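Local atomic coordinates of methyltransferase FkbM (Methylobacillus flagellatus KT, PDB entry 2PY6), a protein that probably transfers methyl groups, as a member of the FkbM family of methyltransferases with a Rossmann-like domain. Residues Lys61-His66 against Tyr158-Trp163; Ser186-Tyr191 against His206-Pro211; Asn195-Cys200 against Pro399-Thr404. All coordinates share one frame; numbering follows the deposited sequence.

Contact 1: Lys61-His66 against Tyr158-Trp163. With EDO (1,2-ethanediol), chain C.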
ATOM      1  N   LYS A  61      13.104  12.274  -2.669  1.00 36.23           N
ATOM      2  CA  LYS A  61      12.961  11.569  -1.412  1.00 39.65           C
ATOM      3  C   LYS A  61      14.323  11.236  -0.803  1.00 42.52           C
ATOM      4  O   LYS A  61      14.397  10.298  -0.012  1.00 46.41           O
ATOM      5  CB  LYS A  61      12.181  10.247  -1.630  1.00 37.42           C
ATOM      6  CG  LYS A  61      10.716  10.392  -2.045  1.00 40.48           C
ATOM      7  N   GLY A  62      15.381  11.987  -1.130  1.00 41.21           N
ATOM      8  CA  GLY A  62      16.734  11.644  -0.648  1.00 41.87           C
ATOM      9  C   GLY A  62      17.360  12.740   0.193  1.00 43.12           C
ATOM     10  O   GLY A  62      16.683  13.347   1.005  1.00 46.30           O
ATOM     11  N   PHE A  63      18.656  12.983   0.009  1.00 43.17           N
ATOM     12  CA  PHE A  63      19.379  14.053   0.713  1.00 44.39           C
ATOM     13  C   PHE A  63      19.273  15.424  -0.016  1.00 42.91           C
ATOM     14  O   PHE A  63      19.978  16.359   0.335  1.00 39.30           O
ATOM     15  CB  PHE A  63      20.878  13.664   0.845  1.00 47.90           C
ATOM     16  CG  PHE A  63      21.198  12.605   1.920  1.00 50.43           C
ATOM     17  CD1 PHE A  63      20.273  11.634   2.326  1.00 56.27           C
ATOM     18  CD2 PHE A  63      22.486  12.535   2.444  1.00 51.43           C
ATOM     19  CE1 PHE A  63      20.614  10.676   3.287  1.00 50.45           C
ATOM     20  CE2 PHE A  63      22.836  11.577   3.398  1.00 54.18           C
ATOM     21  CZ  PHE A  63      21.896  10.648   3.819  1.00 53.48           C
ATOM     22  N   GLY A  64      18.400  15.564  -1.020  1.00 42.28           N
ATOM     23  CA  GLY A  64      18.276  16.834  -1.776  1.00 43.40           C
ATOM     24  C   GLY A  64      17.810  18.026  -0.951  1.00 44.17           C
ATOM     25  O   GLY A  64      18.039  19.198  -1.333  1.00 43.09           O
ATOM     26  N   ALA A  65      17.140  17.713   0.169  1.00 43.72           N
ATOM     27  CA  ALA A  65      16.643  18.702   1.116  1.00 43.08           C
ATOM     28  C   ALA A  65      17.815  19.339   1.831  1.00 42.81           C
ATOM     29  O   ALA A  65      17.725  20.503   2.209  1.00 39.14           O
ATOM     30  CB  ALA A  65      15.685  18.062   2.135  1.00 42.01           C
ATOM     31  N   HIS A  66      18.904  18.577   1.999  1.00 44.01           N
ATOM     32  CA  HIS A  66      20.106  19.099   2.640  1.00 47.91           C
ATOM     33  C   HIS A  66      20.826  20.137   1.771  1.00 48.89           C
ATOM     34  O   HIS A  66      21.459  21.043   2.317  1.00 50.36           O
ATOM     35  CB  HIS A  66      21.073  17.987   3.042  1.00 49.12           C
ATOM     36  CG  HIS A  66      20.547  17.068   4.101  1.00 52.58           C
ATOM     37  ND1 HIS A  66      20.287  17.488   5.389  1.00 54.19           N
ATOM     38  CD2 HIS A  66      20.299  15.735   4.082  1.00 52.51           C
ATOM     39  CE1 HIS A  66      19.872  16.461   6.110  1.00 58.13           C
ATOM     40  NE2 HIS A  66      19.871  15.384   5.340  1.00 60.81           N
ATOM     41  N   TYR A 158      25.813  18.696  10.141  1.00 43.25           N
ATOM     42  CA  TYR A 158      27.066  17.999  10.446  1.00 44.76           C
ATOM     43  C   TYR A 158      27.017  16.496  10.165  1.00 41.25           C
ATOM     44  O   TYR A 158      28.018  15.906   9.776  1.00 41.44           O
ATOM     45  CB  TYR A 158      27.503  18.271  11.893  1.00 48.90           C
ATOM     46  CG  TYR A 158      28.841  17.652  12.240  1.00 54.29           C
ATOM     47  CD1 TYR A 158      30.007  18.021  11.559  1.00 60.63           C
ATOM     48  CD2 TYR A 158      28.952  16.706  13.252  1.00 64.62           C
ATOM     49  CE1 TYR A 158      31.246  17.453  11.868  1.00 55.74           C
ATOM     50  CE2 TYR A 158      30.187  16.140  13.571  1.00 64.53           C
ATOM     51  CZ  TYR A 158      31.330  16.514  12.870  1.00 56.78           C
ATOM     52  OH  TYR A 158      32.545  15.952  13.180  1.00 48.29           O
ATOM     53  N   ARG A 159      25.851  15.881  10.318  1.00 40.84           N
ATOM     54  CA  ARG A 159      25.693  14.444  10.058  1.00 40.67           C
ATOM     55  C   ARG A 159      25.890  14.001   8.577  1.00 39.63           C
ATOM     56  O   ARG A 159      26.127  12.815   8.308  1.00 38.15           O
ATOM     57  CB  ARG A 159      24.319  13.964  10.582  1.00 42.00           C
ATOM     58  CG  ARG A 159      23.094  14.391   9.748  1.00 47.45           C
ATOM     59  N   VAL A 160      25.746  14.941   7.634  1.00 37.31           N
ATOM     60  CA  VAL A 160      25.925  14.671   6.207  1.00 37.98           C
ATOM     61  C   VAL A 160      27.112  15.469   5.618  1.00 35.86           C
ATOM     62  O   VAL A 160      27.269  15.541   4.389  1.00 35.31           O
ATOM     63  CB  VAL A 160      24.613  14.902   5.400  1.00 38.54           C
ATOM     64  CG1 VAL A 160      23.498  14.047   5.976  1.00 47.20           C
ATOM     65  CG2 VAL A 160      24.171  16.386   5.383  1.00 40.95           C
ATOM     66  N   ASP A 161      27.988  15.972   6.499  1.00 35.64           N
ATOM     67  CA  ASP A 161      29.121  16.797   6.090  1.00 35.47           C
ATOM     68  C   ASP A 161      30.334  15.951   5.690  1.00 36.51           C
ATOM     69  O   ASP A 161      30.393  14.741   5.940  1.00 36.32           O
ATOM     70  CB  ASP A 161      29.512  17.780   7.208  1.00 35.08           C
ATOM     71  CG  ASP A 161      30.104  19.096   6.675  1.00 39.33           C
ATOM     72  OD1 ASP A 161      30.472  19.177   5.480  1.00 36.93           O
ATOM     73  OD2 ASP A 161      30.200  20.062   7.456  1.00 42.91           O
ATOM     74  N   ASP A 162      31.288  16.625   5.059  1.00 34.07           N
ATOM     75  CA  ASP A 162      32.511  16.048   4.558  1.00 31.57           C
ATOM     76  C   ASP A 162      33.528  15.992   5.653  1.00 31.72           C
ATOM     77  O   ASP A 162      34.079  17.024   6.020  1.00 31.94           O
ATOM     78  CB  ASP A 162      33.048  16.911   3.414  1.00 31.95           C
ATOM     79  CG  ASP A 162      34.294  16.340   2.763  1.00 32.87           C
ATOM     80  OD1 ASP A 162      34.841  15.307   3.223  1.00 29.35           O
ATOM     81  OD2 ASP A 162      34.770  16.987   1.809  1.00 31.02           O
ATOM     82  N   TRP A 163      33.835  14.772   6.116  1.00 29.96           N
ATOM     83  CA  TRP A 163      34.774  14.579   7.209  1.00 30.85           C
ATOM     84  C   TRP A 163      36.164  14.255   6.721  1.00 31.64           C
ATOM     85  O   TRP A 163      37.019  13.907   7.532  1.00 33.76           O
ATOM     86  CB  TRP A 163      34.270  13.482   8.155  1.00 34.14           C
ATOM     87  CG  TRP A 163      32.976  13.840   8.840  1.00 32.35           C
ATOM     88  CD1 TRP A 163      32.362  15.062   8.836  1.00 37.52           C
ATOM     89  CD2 TRP A 163      32.219  13.026   9.732  1.00 34.18           C
ATOM     90  NE1 TRP A 163      31.245  15.033   9.593  1.00 40.35           N
ATOM     91  CE2 TRP A 163      31.130  13.799  10.170  1.00 41.38           C
ATOM     92  CE3 TRP A 163      32.322  11.713  10.164  1.00 37.01           C
ATOM     93  CZ2 TRP A 163      30.154  13.302  11.020  1.00 36.33           C
ATOM     94  CZ3 TRP A 163      31.368  11.229  11.024  1.00 32.03           C
ATOM     95  CH2 TRP A 163      30.301  12.019  11.444  1.00 39.97           C
TER
HETATM   96  C1  EDO C 410      32.951  12.841   2.885  1.00 32.09           C
HETATM   97  O1  EDO C 410      32.909  12.035   1.741  1.00 43.26           O
HETATM   98  C2  EDO C 410      31.857  12.439   3.871  1.00 34.76           C
HETATM   99  O2  EDO C 410      32.396  12.372   5.201  1.00 21.36           O
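Val160 meets Phe63 and His66 with its two methyl groups. This is the tight part of the contact: an apolar pair with Phe63 and a CH-pi contact with His66. CG2 of Val160 sits over one face of the His66 imidazole, 4.0 Å from the ring centroid and 14° off the normal. CG1 of Val160 packs at 3.6 Å from CE2 of Phe63, and also lies 3.9 Å from NE2 of His66. The first torsion of Val160 (chi1 -56°) sets CG1 beside the backbone N and CG2 between N and the carbonyl carbon, which puts CG2 over the imidazole face and CG1 in touch with both rings. No hydrogen bond crosses between the segments.

An alanine in place of His66 would take away the ring face under CG2 and is likely to leave that methyl of Val160 without its mate.

The looser side is that of the two rings: Val160 is buried, while Phe63 and His66 are partly exposed to solvent. Farther along 158-163, an ethanediol O2 accepts from Trp163 N at 2.9 Å and donates to Asp161 O at 3.2 Å.

Phe63 also packs edge-to-face on Phe143 and makes a cation-pi contact with Arg121. Val160 touches Phe143 as well. The contact joins the start of helix 64-68, which follows strand 54-58, to the loop between helices 143-149 and 164-169, with helix 143-149 against both sides.

Contact 2: Ser186-Tyr191 against His206-Pro211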
ATOM      1  N   SER A 186      36.972  -6.049  12.070  1.00 28.56           N
ATOM      2  CA  SER A 186      36.888  -4.737  12.662  1.00 26.27           C
ATOM      3  C   SER A 186      37.866  -3.805  11.981  1.00 26.64           C
ATOM      4  O   SER A 186      37.546  -2.643  11.712  1.00 30.72           O
ATOM      5  CB  SER A 186      37.221  -4.806  14.143  1.00 27.86           C
ATOM      6  OG  SER A 186      36.134  -5.328  14.852  1.00 17.36           O
ATOM      7  N   VAL A 187      39.074  -4.297  11.715  1.00 26.85           N
ATOM      8  CA  VAL A 187      40.083  -3.497  11.019  1.00 27.15           C
ATOM      9  C   VAL A 187      39.564  -3.190   9.609  1.00 26.49           C
ATOM     10  O   VAL A 187      39.563  -2.047   9.162  1.00 25.88           O
ATOM     11  CB  VAL A 187      41.452  -4.203  10.963  1.00 28.29           C
ATOM     12  CG1 VAL A 187      42.413  -3.421  10.095  1.00 31.04           C
ATOM     13  CG2 VAL A 187      42.021  -4.377  12.368  1.00 29.87           C
ATOM     14  N   GLN A 188      39.088  -4.193   8.901  1.00 28.09           N
ATOM     15  CA  GLN A 188      38.558  -3.917   7.565  1.00 28.54           C
ATOM     16  C   GLN A 188      37.418  -2.875   7.641  1.00 29.42           C
ATOM     17  O   GLN A 188      37.329  -1.941   6.821  1.00 29.64           O
ATOM     18  CB  GLN A 188      38.093  -5.195   6.889  1.00 28.19           C
ATOM     19  CG  GLN A 188      37.962  -5.048   5.338  1.00 30.28           C
ATOM     20  CD  GLN A 188      37.186  -6.192   4.718  1.00 35.13           C
ATOM     21  OE1 GLN A 188      36.285  -6.783   5.354  1.00 39.66           O
ATOM     22  NE2 GLN A 188      37.530  -6.527   3.476  1.00 33.88           N
ATOM     23  N   THR A 189      36.550  -3.030   8.631  1.00 29.24           N
ATOM     24  CA  THR A 189      35.445  -2.098   8.821  1.00 26.54           C
ATOM     25  C   THR A 189      35.969  -0.694   9.079  1.00 27.72           C
ATOM     26  O   THR A 189      35.483   0.268   8.456  1.00 26.64           O
ATOM     27  CB  THR A 189      34.543  -2.567   9.947  1.00 26.80           C
ATOM     28  OG1 THR A 189      33.976  -3.839   9.593  1.00 26.45           O
ATOM     29  CG2 THR A 189      33.449  -1.553  10.228  1.00 28.82           C
ATOM     30  N   LEU A 190      36.950  -0.557   9.984  1.00 28.09           N
ATOM     31  CA  LEU A 190      37.505   0.764  10.265  1.00 27.36           C
ATOM     32  C   LEU A 190      37.972   1.439   8.996  1.00 27.82           C
ATOM     33  O   LEU A 190      37.595   2.564   8.704  1.00 24.31           O
ATOM     34  CB  LEU A 190      38.684   0.705  11.246  1.00 28.68           C
ATOM     35  CG  LEU A 190      39.379   2.056  11.532  1.00 26.22           C
ATOM     36  CD1 LEU A 190      38.380   3.028  12.210  1.00 29.23           C
ATOM     37  CD2 LEU A 190      40.641   1.932  12.352  1.00 30.02           C
ATOM     38  N   TYR A 191      38.844   0.748   8.249  1.00 28.91           N
ATOM     39  CA  TYR A 191      39.387   1.305   7.023  1.00 24.38           C
ATOM     40  C   TYR A 191      38.336   1.606   5.958  1.00 26.56           C
ATOM     41  O   TYR A 191      38.433   2.624   5.281  1.00 27.97           O
ATOM     42  CB  TYR A 191      40.515   0.457   6.473  1.00 27.52           C
ATOM     43  CG  TYR A 191      41.803   0.533   7.294  1.00 27.35           C
ATOM     44  CD1 TYR A 191      42.427   1.745   7.553  1.00 33.58           C
ATOM     45  CD2 TYR A 191      42.417  -0.615   7.755  1.00 34.02           C
ATOM     46  CE1 TYR A 191      43.598   1.812   8.287  1.00 40.22           C
ATOM     47  CE2 TYR A 191      43.581  -0.559   8.487  1.00 31.06           C
ATOM     48  CZ  TYR A 191      44.179   0.645   8.744  1.00 33.73           C
ATOM     49  OH  TYR A 191      45.361   0.691   9.471  1.00 34.77           O
ATOM     50  N   HIS A 206      29.460  -0.677   1.812  1.00 31.33           N
ATOM     51  CA  HIS A 206      28.813  -1.867   1.321  1.00 29.83           C
ATOM     52  C   HIS A 206      29.645  -3.136   1.432  1.00 28.99           C
ATOM     53  O   HIS A 206      29.081  -4.198   1.633  1.00 29.68           O
ATOM     54  CB  HIS A 206      28.256  -1.682  -0.098  1.00 29.18           C
ATOM     55  CG  HIS A 206      27.340  -0.517  -0.247  1.00 26.05           C
ATOM     56  ND1 HIS A 206      26.410  -0.174   0.711  1.00 30.58           N
ATOM     57  CD2 HIS A 206      27.154   0.347  -1.273  1.00 30.15           C
ATOM     58  CE1 HIS A 206      25.720   0.871   0.297  1.00 29.11           C
ATOM     59  NE2 HIS A 206      26.149   1.204  -0.907  1.00 32.18           N
ATOM     60  N   GLU A 207      30.970  -3.017   1.359  1.00 29.82           N
ATOM     61  CA  GLU A 207      31.859  -4.168   1.450  1.00 30.90           C
ATOM     62  C   GLU A 207      31.870  -4.790   2.833  1.00 31.62           C
ATOM     63  O   GLU A 207      32.166  -5.966   2.979  1.00 33.13           O
ATOM     64  CB  GLU A 207      33.325  -3.768   1.118  1.00 31.67           C
ATOM     65  CG  GLU A 207      33.616  -3.401  -0.303  1.00 40.96           C
ATOM     66  CD  GLU A 207      33.610  -4.545  -1.318  1.00 33.67           C
ATOM     67  OE1 GLU A 207      33.356  -5.739  -1.023  1.00 33.56           O
ATOM     68  OE2 GLU A 207      33.841  -4.209  -2.473  1.00 46.29           O
ATOM     69  N   VAL A 208      31.568  -3.999   3.848  1.00 31.00           N
ATOM     70  CA  VAL A 208      31.641  -4.468   5.234  1.00 30.47           C
ATOM     71  C   VAL A 208      30.319  -4.464   6.038  1.00 30.07           C
ATOM     72  O   VAL A 208      30.241  -5.080   7.080  1.00 29.00           O
ATOM     73  CB  VAL A 208      32.679  -3.620   6.034  1.00 29.39           C
ATOM     74  CG1 VAL A 208      34.065  -3.740   5.411  1.00 26.14           C
ATOM     75  CG2 VAL A 208      32.252  -2.124   6.145  1.00 29.73           C
ATOM     76  N   GLU A 209      29.317  -3.742   5.562  1.00 30.23           N
ATOM     77  CA  GLU A 209      28.081  -3.561   6.288  1.00 32.29           C
ATOM     78  C   GLU A 209      27.365  -4.860   6.701  1.00 30.63           C
ATOM     79  O   GLU A 209      27.404  -5.866   6.013  1.00 31.37           O
ATOM     80  CB  GLU A 209      27.096  -2.712   5.477  1.00 33.37           C
ATOM     81  CG  GLU A 209      26.321  -3.491   4.404  1.00 41.32           C
ATOM     82  CD  GLU A 209      25.353  -2.640   3.588  1.00 31.34           C
ATOM     83  OE1 GLU A 209      25.810  -1.992   2.675  1.00 45.23           O
ATOM     84  OE2 GLU A 209      24.132  -2.657   3.837  1.00 40.00           O
ATOM     85  N   ARG A 210      26.677  -4.772   7.829  1.00 32.76           N
ATOM     86  CA  ARG A 210      25.846  -5.832   8.352  1.00 31.68           C
ATOM     87  C   ARG A 210      24.454  -5.249   8.419  1.00 29.94           C
ATOM     88  O   ARG A 210      24.302  -4.026   8.301  1.00 28.26           O
ATOM     89  CB  ARG A 210      26.397  -6.284   9.698  1.00 36.14           C
ATOM     90  CG  ARG A 210      27.862  -6.768   9.523  1.00 39.75           C
ATOM     91  CD  ARG A 210      28.279  -7.966  10.310  1.00 32.53           C
ATOM     92  NE  ARG A 210      27.192  -8.933  10.398  1.00 30.35           N
ATOM     93  CZ  ARG A 210      26.608  -9.320  11.515  1.00 26.62           C
ATOM     94  NH1 ARG A 210      27.103  -9.003  12.716  1.00 29.70           N
ATOM     95  NH2 ARG A 210      25.567 -10.127  11.448  1.00 36.40           N
ATOM     96  N   PRO A 211      23.417  -6.101   8.503  1.00 27.65           N
ATOM     97  CA  PRO A 211      22.073  -5.545   8.592  1.00 27.35           C
ATOM     98  C   PRO A 211      21.806  -4.718   9.858  1.00 28.18           C
ATOM     99  O   PRO A 211      22.439  -4.928  10.924  1.00 28.22           O
ATOM    100  CB  PRO A 211      21.177  -6.796   8.620  1.00 30.66           C
ATOM    101  CG  PRO A 211      21.997  -7.875   8.040  1.00 29.91           C
ATOM    102  CD  PRO A 211      23.390  -7.566   8.506  1.00 25.53           C
TER
HETATM  103  O   HOH W   1      31.157  -3.907   9.619  1.00 15.41           O
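Val208 packs against Gln188 and Thr189 on one side of helix 184-199. The backbones are close here: the CA atoms of Thr189 and Val208 are 5.7 Å apart. Gln188 has CG anti to the backbone N (chi1 -161°) and runs out extended. Its outer part, from CG to OE1, thus passes at a slant by CG1 of Val208, with OE1 3.8 Å away. Val208 holds CG1 beside its own backbone N, facing Gln188, while CG2 approaches CA of Thr189. The hydroxyl of Thr189 lies beside the backbone N and its methyl lies anti to it (chi1 -62°). OG1 then lies 3.8 Å from CB of Val208, in van der Waals contact.

A water links the same two residues, donating to Thr189 OG1 at 2.8 Å and to Val208 O at 2.9 Å. Thr189 OG1 is also bonded to the carbonyl of Tyr185, and Val208 O to the hydroxyl of Tyr185. Gln188 NE2 bonds to Pro16 O and to Gly220 O of the second subunit.

Across the segments, direct contact is by van der Waals packing. Thr189 OG1, Val208 O and Gln188 NE2 find partners in water, other residues or the second subunit, so none depends on a direct bond across it.

Contact 3: Asn195-Cys200 against Pro399-Thr404. With EDO (1,2-ethanediol), chain C.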
ATOM      1  N   ASN A 195      37.742   5.229   4.492  1.00 26.29           N
ATOM      2  CA  ASN A 195      37.823   5.362   3.042  1.00 27.01           C
ATOM      3  C   ASN A 195      36.557   6.003   2.478  1.00 27.45           C
ATOM      4  O   ASN A 195      36.664   6.839   1.594  1.00 27.56           O
ATOM      5  CB  ASN A 195      38.153   4.045   2.357  1.00 29.80           C
ATOM      6  CG  ASN A 195      39.584   3.610   2.613  1.00 34.20           C
ATOM      7  OD1 ASN A 195      40.387   4.401   3.051  1.00 41.54           O
ATOM      8  ND2 ASN A 195      39.881   2.348   2.393  1.00 29.80           N
ATOM      9  N   PHE A 196      35.370   5.656   2.986  1.00 28.07           N
ATOM     10  CA  PHE A 196      34.164   6.362   2.527  1.00 28.39           C
ATOM     11  C   PHE A 196      34.264   7.910   2.671  1.00 27.76           C
ATOM     12  O   PHE A 196      33.990   8.657   1.728  1.00 27.54           O
ATOM     13  CB  PHE A 196      32.933   5.875   3.262  1.00 28.77           C
ATOM     14  CG  PHE A 196      31.759   6.814   3.127  1.00 27.14           C
ATOM     15  CD1 PHE A 196      31.107   6.939   1.930  1.00 21.31           C
ATOM     16  CD2 PHE A 196      31.353   7.601   4.205  1.00 30.55           C
ATOM     17  CE1 PHE A 196      30.029   7.804   1.818  1.00 33.66           C
ATOM     18  CE2 PHE A 196      30.291   8.468   4.096  1.00 36.20           C
ATOM     19  CZ  PHE A 196      29.618   8.555   2.911  1.00 27.21           C
ATOM     20  N   HIS A 197      34.645   8.364   3.860  1.00 27.90           N
ATOM     21  CA  HIS A 197      34.832   9.779   4.149  1.00 28.91           C
ATOM     22  C   HIS A 197      35.951  10.406   3.304  1.00 29.47           C
ATOM     23  O   HIS A 197      35.814  11.520   2.847  1.00 26.37           O
ATOM     24  CB  HIS A 197      35.091  10.026   5.653  1.00 33.71           C
ATOM     25  CG  HIS A 197      33.946   9.635   6.547  1.00 32.59           C
ATOM     26  ND1 HIS A 197      32.731  10.286   6.537  1.00 32.78           N
ATOM     27  CD2 HIS A 197      33.835   8.647   7.470  1.00 38.36           C
ATOM     28  CE1 HIS A 197      31.911   9.696   7.391  1.00 33.85           C
ATOM     29  NE2 HIS A 197      32.559   8.700   7.973  1.00 32.94           N
ATOM     30  N   LEU A 198      37.058   9.698   3.082  1.00 28.19           N
ATOM     31  CA  LEU A 198      38.135  10.266   2.270  1.00 25.89           C
ATOM     32  C   LEU A 198      37.772  10.386   0.777  1.00 26.76           C
ATOM     33  O   LEU A 198      38.180  11.320   0.124  1.00 21.97           O
ATOM     34  CB  LEU A 198      39.424   9.455   2.416  1.00 22.48           C
ATOM     35  CG  LEU A 198      40.125   9.498   3.769  1.00 19.68           C
ATOM     36  CD1 LEU A 198      41.204   8.452   3.843  1.00 20.70           C
ATOM     37  CD2 LEU A 198      40.681  10.865   4.041  1.00 20.69           C
ATOM     38  N   THR A 199      37.005   9.429   0.268  1.00 25.91           N
ATOM     39  CA  THR A 199      36.700   9.333  -1.153  1.00 27.89           C
ATOM     40  C   THR A 199      35.309   9.705  -1.609  1.00 27.31           C
ATOM     41  O   THR A 199      35.125   9.914  -2.810  1.00 26.55           O
ATOM     42  CB  THR A 199      36.850   7.889  -1.631  1.00 26.30           C
ATOM     43  OG1 THR A 199      35.876   7.077  -0.989  1.00 29.45           O
ATOM     44  CG2 THR A 199      38.252   7.347  -1.324  1.00 31.31           C
ATOM     45  N   CYS A 200      34.354   9.761  -0.677  1.00 27.43           N
ATOM     46  CA  CYS A 200      32.917  10.001  -0.960  1.00 29.08           C
ATOM     47  C   CYS A 200      32.284   8.812  -1.695  1.00 29.12           C
ATOM     48  O   CYS A 200      31.269   8.977  -2.322  1.00 31.05           O
ATOM     49  CB  CYS A 200      32.674  11.266  -1.804  1.00 31.63           C
ATOM     50  SG  CYS A 200      33.394  12.781  -1.204  1.00 29.62           S
ATOM     51  N   PRO A 399      23.134   0.268   5.270  1.00 30.25           N
ATOM     52  CA  PRO A 399      23.691   0.548   3.943  1.00 33.46           C
ATOM     53  C   PRO A 399      24.093   2.027   3.767  1.00 37.84           C
ATOM     54  O   PRO A 399      24.535   2.387   2.701  1.00 40.50           O
ATOM     55  CB  PRO A 399      22.537   0.249   2.978  1.00 29.16           C
ATOM     56  CG  PRO A 399      21.417  -0.240   3.813  1.00 31.79           C
ATOM     57  CD  PRO A 399      21.678   0.040   5.228  1.00 31.54           C
ATOM     58  N   ASP A 400      23.945   2.870   4.795  1.00 39.23           N
ATOM     59  CA  ASP A 400      24.262   4.284   4.672  1.00 37.08           C
ATOM     60  C   ASP A 400      25.326   4.617   5.718  1.00 34.64           C
ATOM     61  O   ASP A 400      26.021   3.718   6.186  1.00 33.10           O
ATOM     62  CB  ASP A 400      22.962   5.103   4.797  1.00 38.33           C
ATOM     63  CG  ASP A 400      23.058   6.456   4.091  1.00 43.03           C
ATOM     64  OD1 ASP A 400      24.151   7.070   4.136  1.00 51.34           O
ATOM     65  OD2 ASP A 400      22.056   6.914   3.511  1.00 46.80           O
ATOM     66  N   ARG A 401      25.473   5.881   6.098  1.00 35.24           N
ATOM     67  CA  ARG A 401      26.549   6.272   7.029  1.00 35.37           C
ATOM     68  C   ARG A 401      26.203   6.143   8.502  1.00 33.18           C
ATOM     69  O   ARG A 401      27.053   6.293   9.374  1.00 35.18           O
ATOM     70  CB  ARG A 401      27.132   7.654   6.650  1.00 37.78           C
ATOM     71  CG  ARG A 401      26.180   8.794   6.505  1.00 40.18           C
ATOM     72  CD  ARG A 401      26.843   9.994   5.860  1.00 39.28           C
ATOM     73  NE  ARG A 401      27.826  10.631   6.724  1.00 38.64           N
ATOM     74  CZ  ARG A 401      28.512  11.721   6.396  1.00 35.99           C
ATOM     75  NH1 ARG A 401      28.328  12.303   5.223  1.00 36.74           N
ATOM     76  NH2 ARG A 401      29.374  12.234   7.264  1.00 35.75           N
ATOM     77  N   TRP A 402      24.982   5.722   8.782  1.00 34.49           N
ATOM     78  CA  TRP A 402      24.516   5.576  10.149  1.00 34.34           C
ATOM     79  C   TRP A 402      24.866   4.201  10.722  1.00 35.14           C
ATOM     80  O   TRP A 402      24.941   3.211  10.013  1.00 33.30           O
ATOM     81  CB  TRP A 402      22.987   5.711  10.205  1.00 37.62           C
ATOM     82  CG  TRP A 402      22.407   6.626   9.155  1.00 45.51           C
ATOM     83  CD1 TRP A 402      21.458   6.305   8.209  1.00 48.24           C
ATOM     84  CD2 TRP A 402      22.799   7.981   8.884  1.00 47.25           C
ATOM     85  NE1 TRP A 402      21.200   7.394   7.415  1.00 49.11           N
ATOM     86  CE2 TRP A 402      22.014   8.432   7.799  1.00 49.94           C
ATOM     87  CE3 TRP A 402      23.721   8.860   9.467  1.00 48.79           C
ATOM     88  CZ2 TRP A 402      22.125   9.719   7.287  1.00 48.41           C
ATOM     89  CZ3 TRP A 402      23.822  10.145   8.960  1.00 47.76           C
ATOM     90  CH2 TRP A 402      23.036  10.557   7.877  1.00 46.68           C
ATOM     91  N   ASP A 403      25.042   4.192  12.031  1.00 32.51           N
ATOM     92  CA  ASP A 403      25.220   3.028  12.860  1.00 31.75           C
ATOM     93  C   ASP A 403      26.489   2.217  12.703  1.00 31.20           C
ATOM     94  O   ASP A 403      26.464   0.989  12.697  1.00 27.16           O
ATOM     95  CB  ASP A 403      23.949   2.155  12.860  1.00 35.03           C
ATOM     96  CG  ASP A 403      22.713   2.915  13.391  1.00 33.30           C
ATOM     97  OD1 ASP A 403      22.746   3.449  14.549  1.00 33.60           O
ATOM     98  OD2 ASP A 403      21.707   2.917  12.656  1.00 39.12           O
ATOM     99  N   THR A 404      27.587   2.951  12.613  1.00 27.77           N
ATOM    100  CA  THR A 404      28.891   2.405  12.815  1.00 31.30           C
ATOM    101  C   THR A 404      28.912   2.326  14.349  1.00 28.70           C
ATOM    102  O   THR A 404      28.566   3.282  15.009  1.00 31.93           O
ATOM    103  CB  THR A 404      29.977   3.362  12.282  1.00 32.39           C
ATOM    104  OG1 THR A 404      29.768   3.559  10.884  1.00 33.22           O
ATOM    105  CG2 THR A 404      31.333   2.793  12.504  1.00 35.20           C
TER
HETATM  106  C1  EDO C 410      32.951  12.841   2.885  1.00 32.09           C
HETATM  107  O1  EDO C 410      32.909  12.035   1.741  1.00 43.26           O
HETATM  108  C2  EDO C 410      31.857  12.439   3.871  1.00 34.76           C
HETATM  109  O2  EDO C 410      32.396  12.372   5.201  1.00 21.36           O
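Arg401 is a buried arginine that meets two rings, Phe196 and His197, without a hydrogen bond to either. CE2 of Phe196 lies 4.0 Å above the guanidinium plane of Arg401, offset toward its rim. The ring and guanidinium planes are 82° apart, so this is not a flat stack. The same CE2 is 4.1 Å from CB of Arg401. NH2 of Arg401 comes to the edge of the His197 ring, in its plane, 3.6 Å from CE1.

The two rings also support each other: CD2 of Phe196 sits 3.8 Å above the centre of the His197 imidazole. The bend of Arg401 at chi3 (-70°) turns the guanidinium, which puts NH2 at the edge of His197. The charge is balanced by Glu144, in a salt bridge to NH1; NH2 bonds to the backbone carbonyl of Asp161. These two partners probably fix the rotation of the guanidinium.

An ethanediol, probably from the crystallisation liquor, lies beside the same groups. Its O2 is modelled in a very short, somewhat doubtful hydrogen bond with His197 ND1, at 2.5 Å. Its O1 gives a weak bond to His197 O.

Tyr205 of helix 203-208 packs on both His197 and Arg401, and Phe196 also touches helix 143-149 at Glu144. The contact brings the end of helix 184-199 against the loop that joins the antiparallel strands 392-396 and 404-408.

Overall arrangement
Along the chain, contact 1 closes before the other two open, whereas the segments of contacts 2 and 3 alternate. Contacts 2 and 3 share helix 184-199 and have centres 10 Å apart. Contacts 1 and 3 have centres 12 Å apart and touch through Arg401 and His197 stacked on Trp163; both meet one ethanediol. Contacts 1 and 2 do not touch, their nearest atoms being about 11 Å apart. Segment 61-66 belongs to the six-stranded sheet region, and loop 399-404 to the seven-stranded sheet of the Rossmann-like methyltransferase fold. Contact 1 joins the first to loop 158-163, contact 3 the second to helix 184-199, and contact 2 packs that helix on 203-208 at the subunit interface.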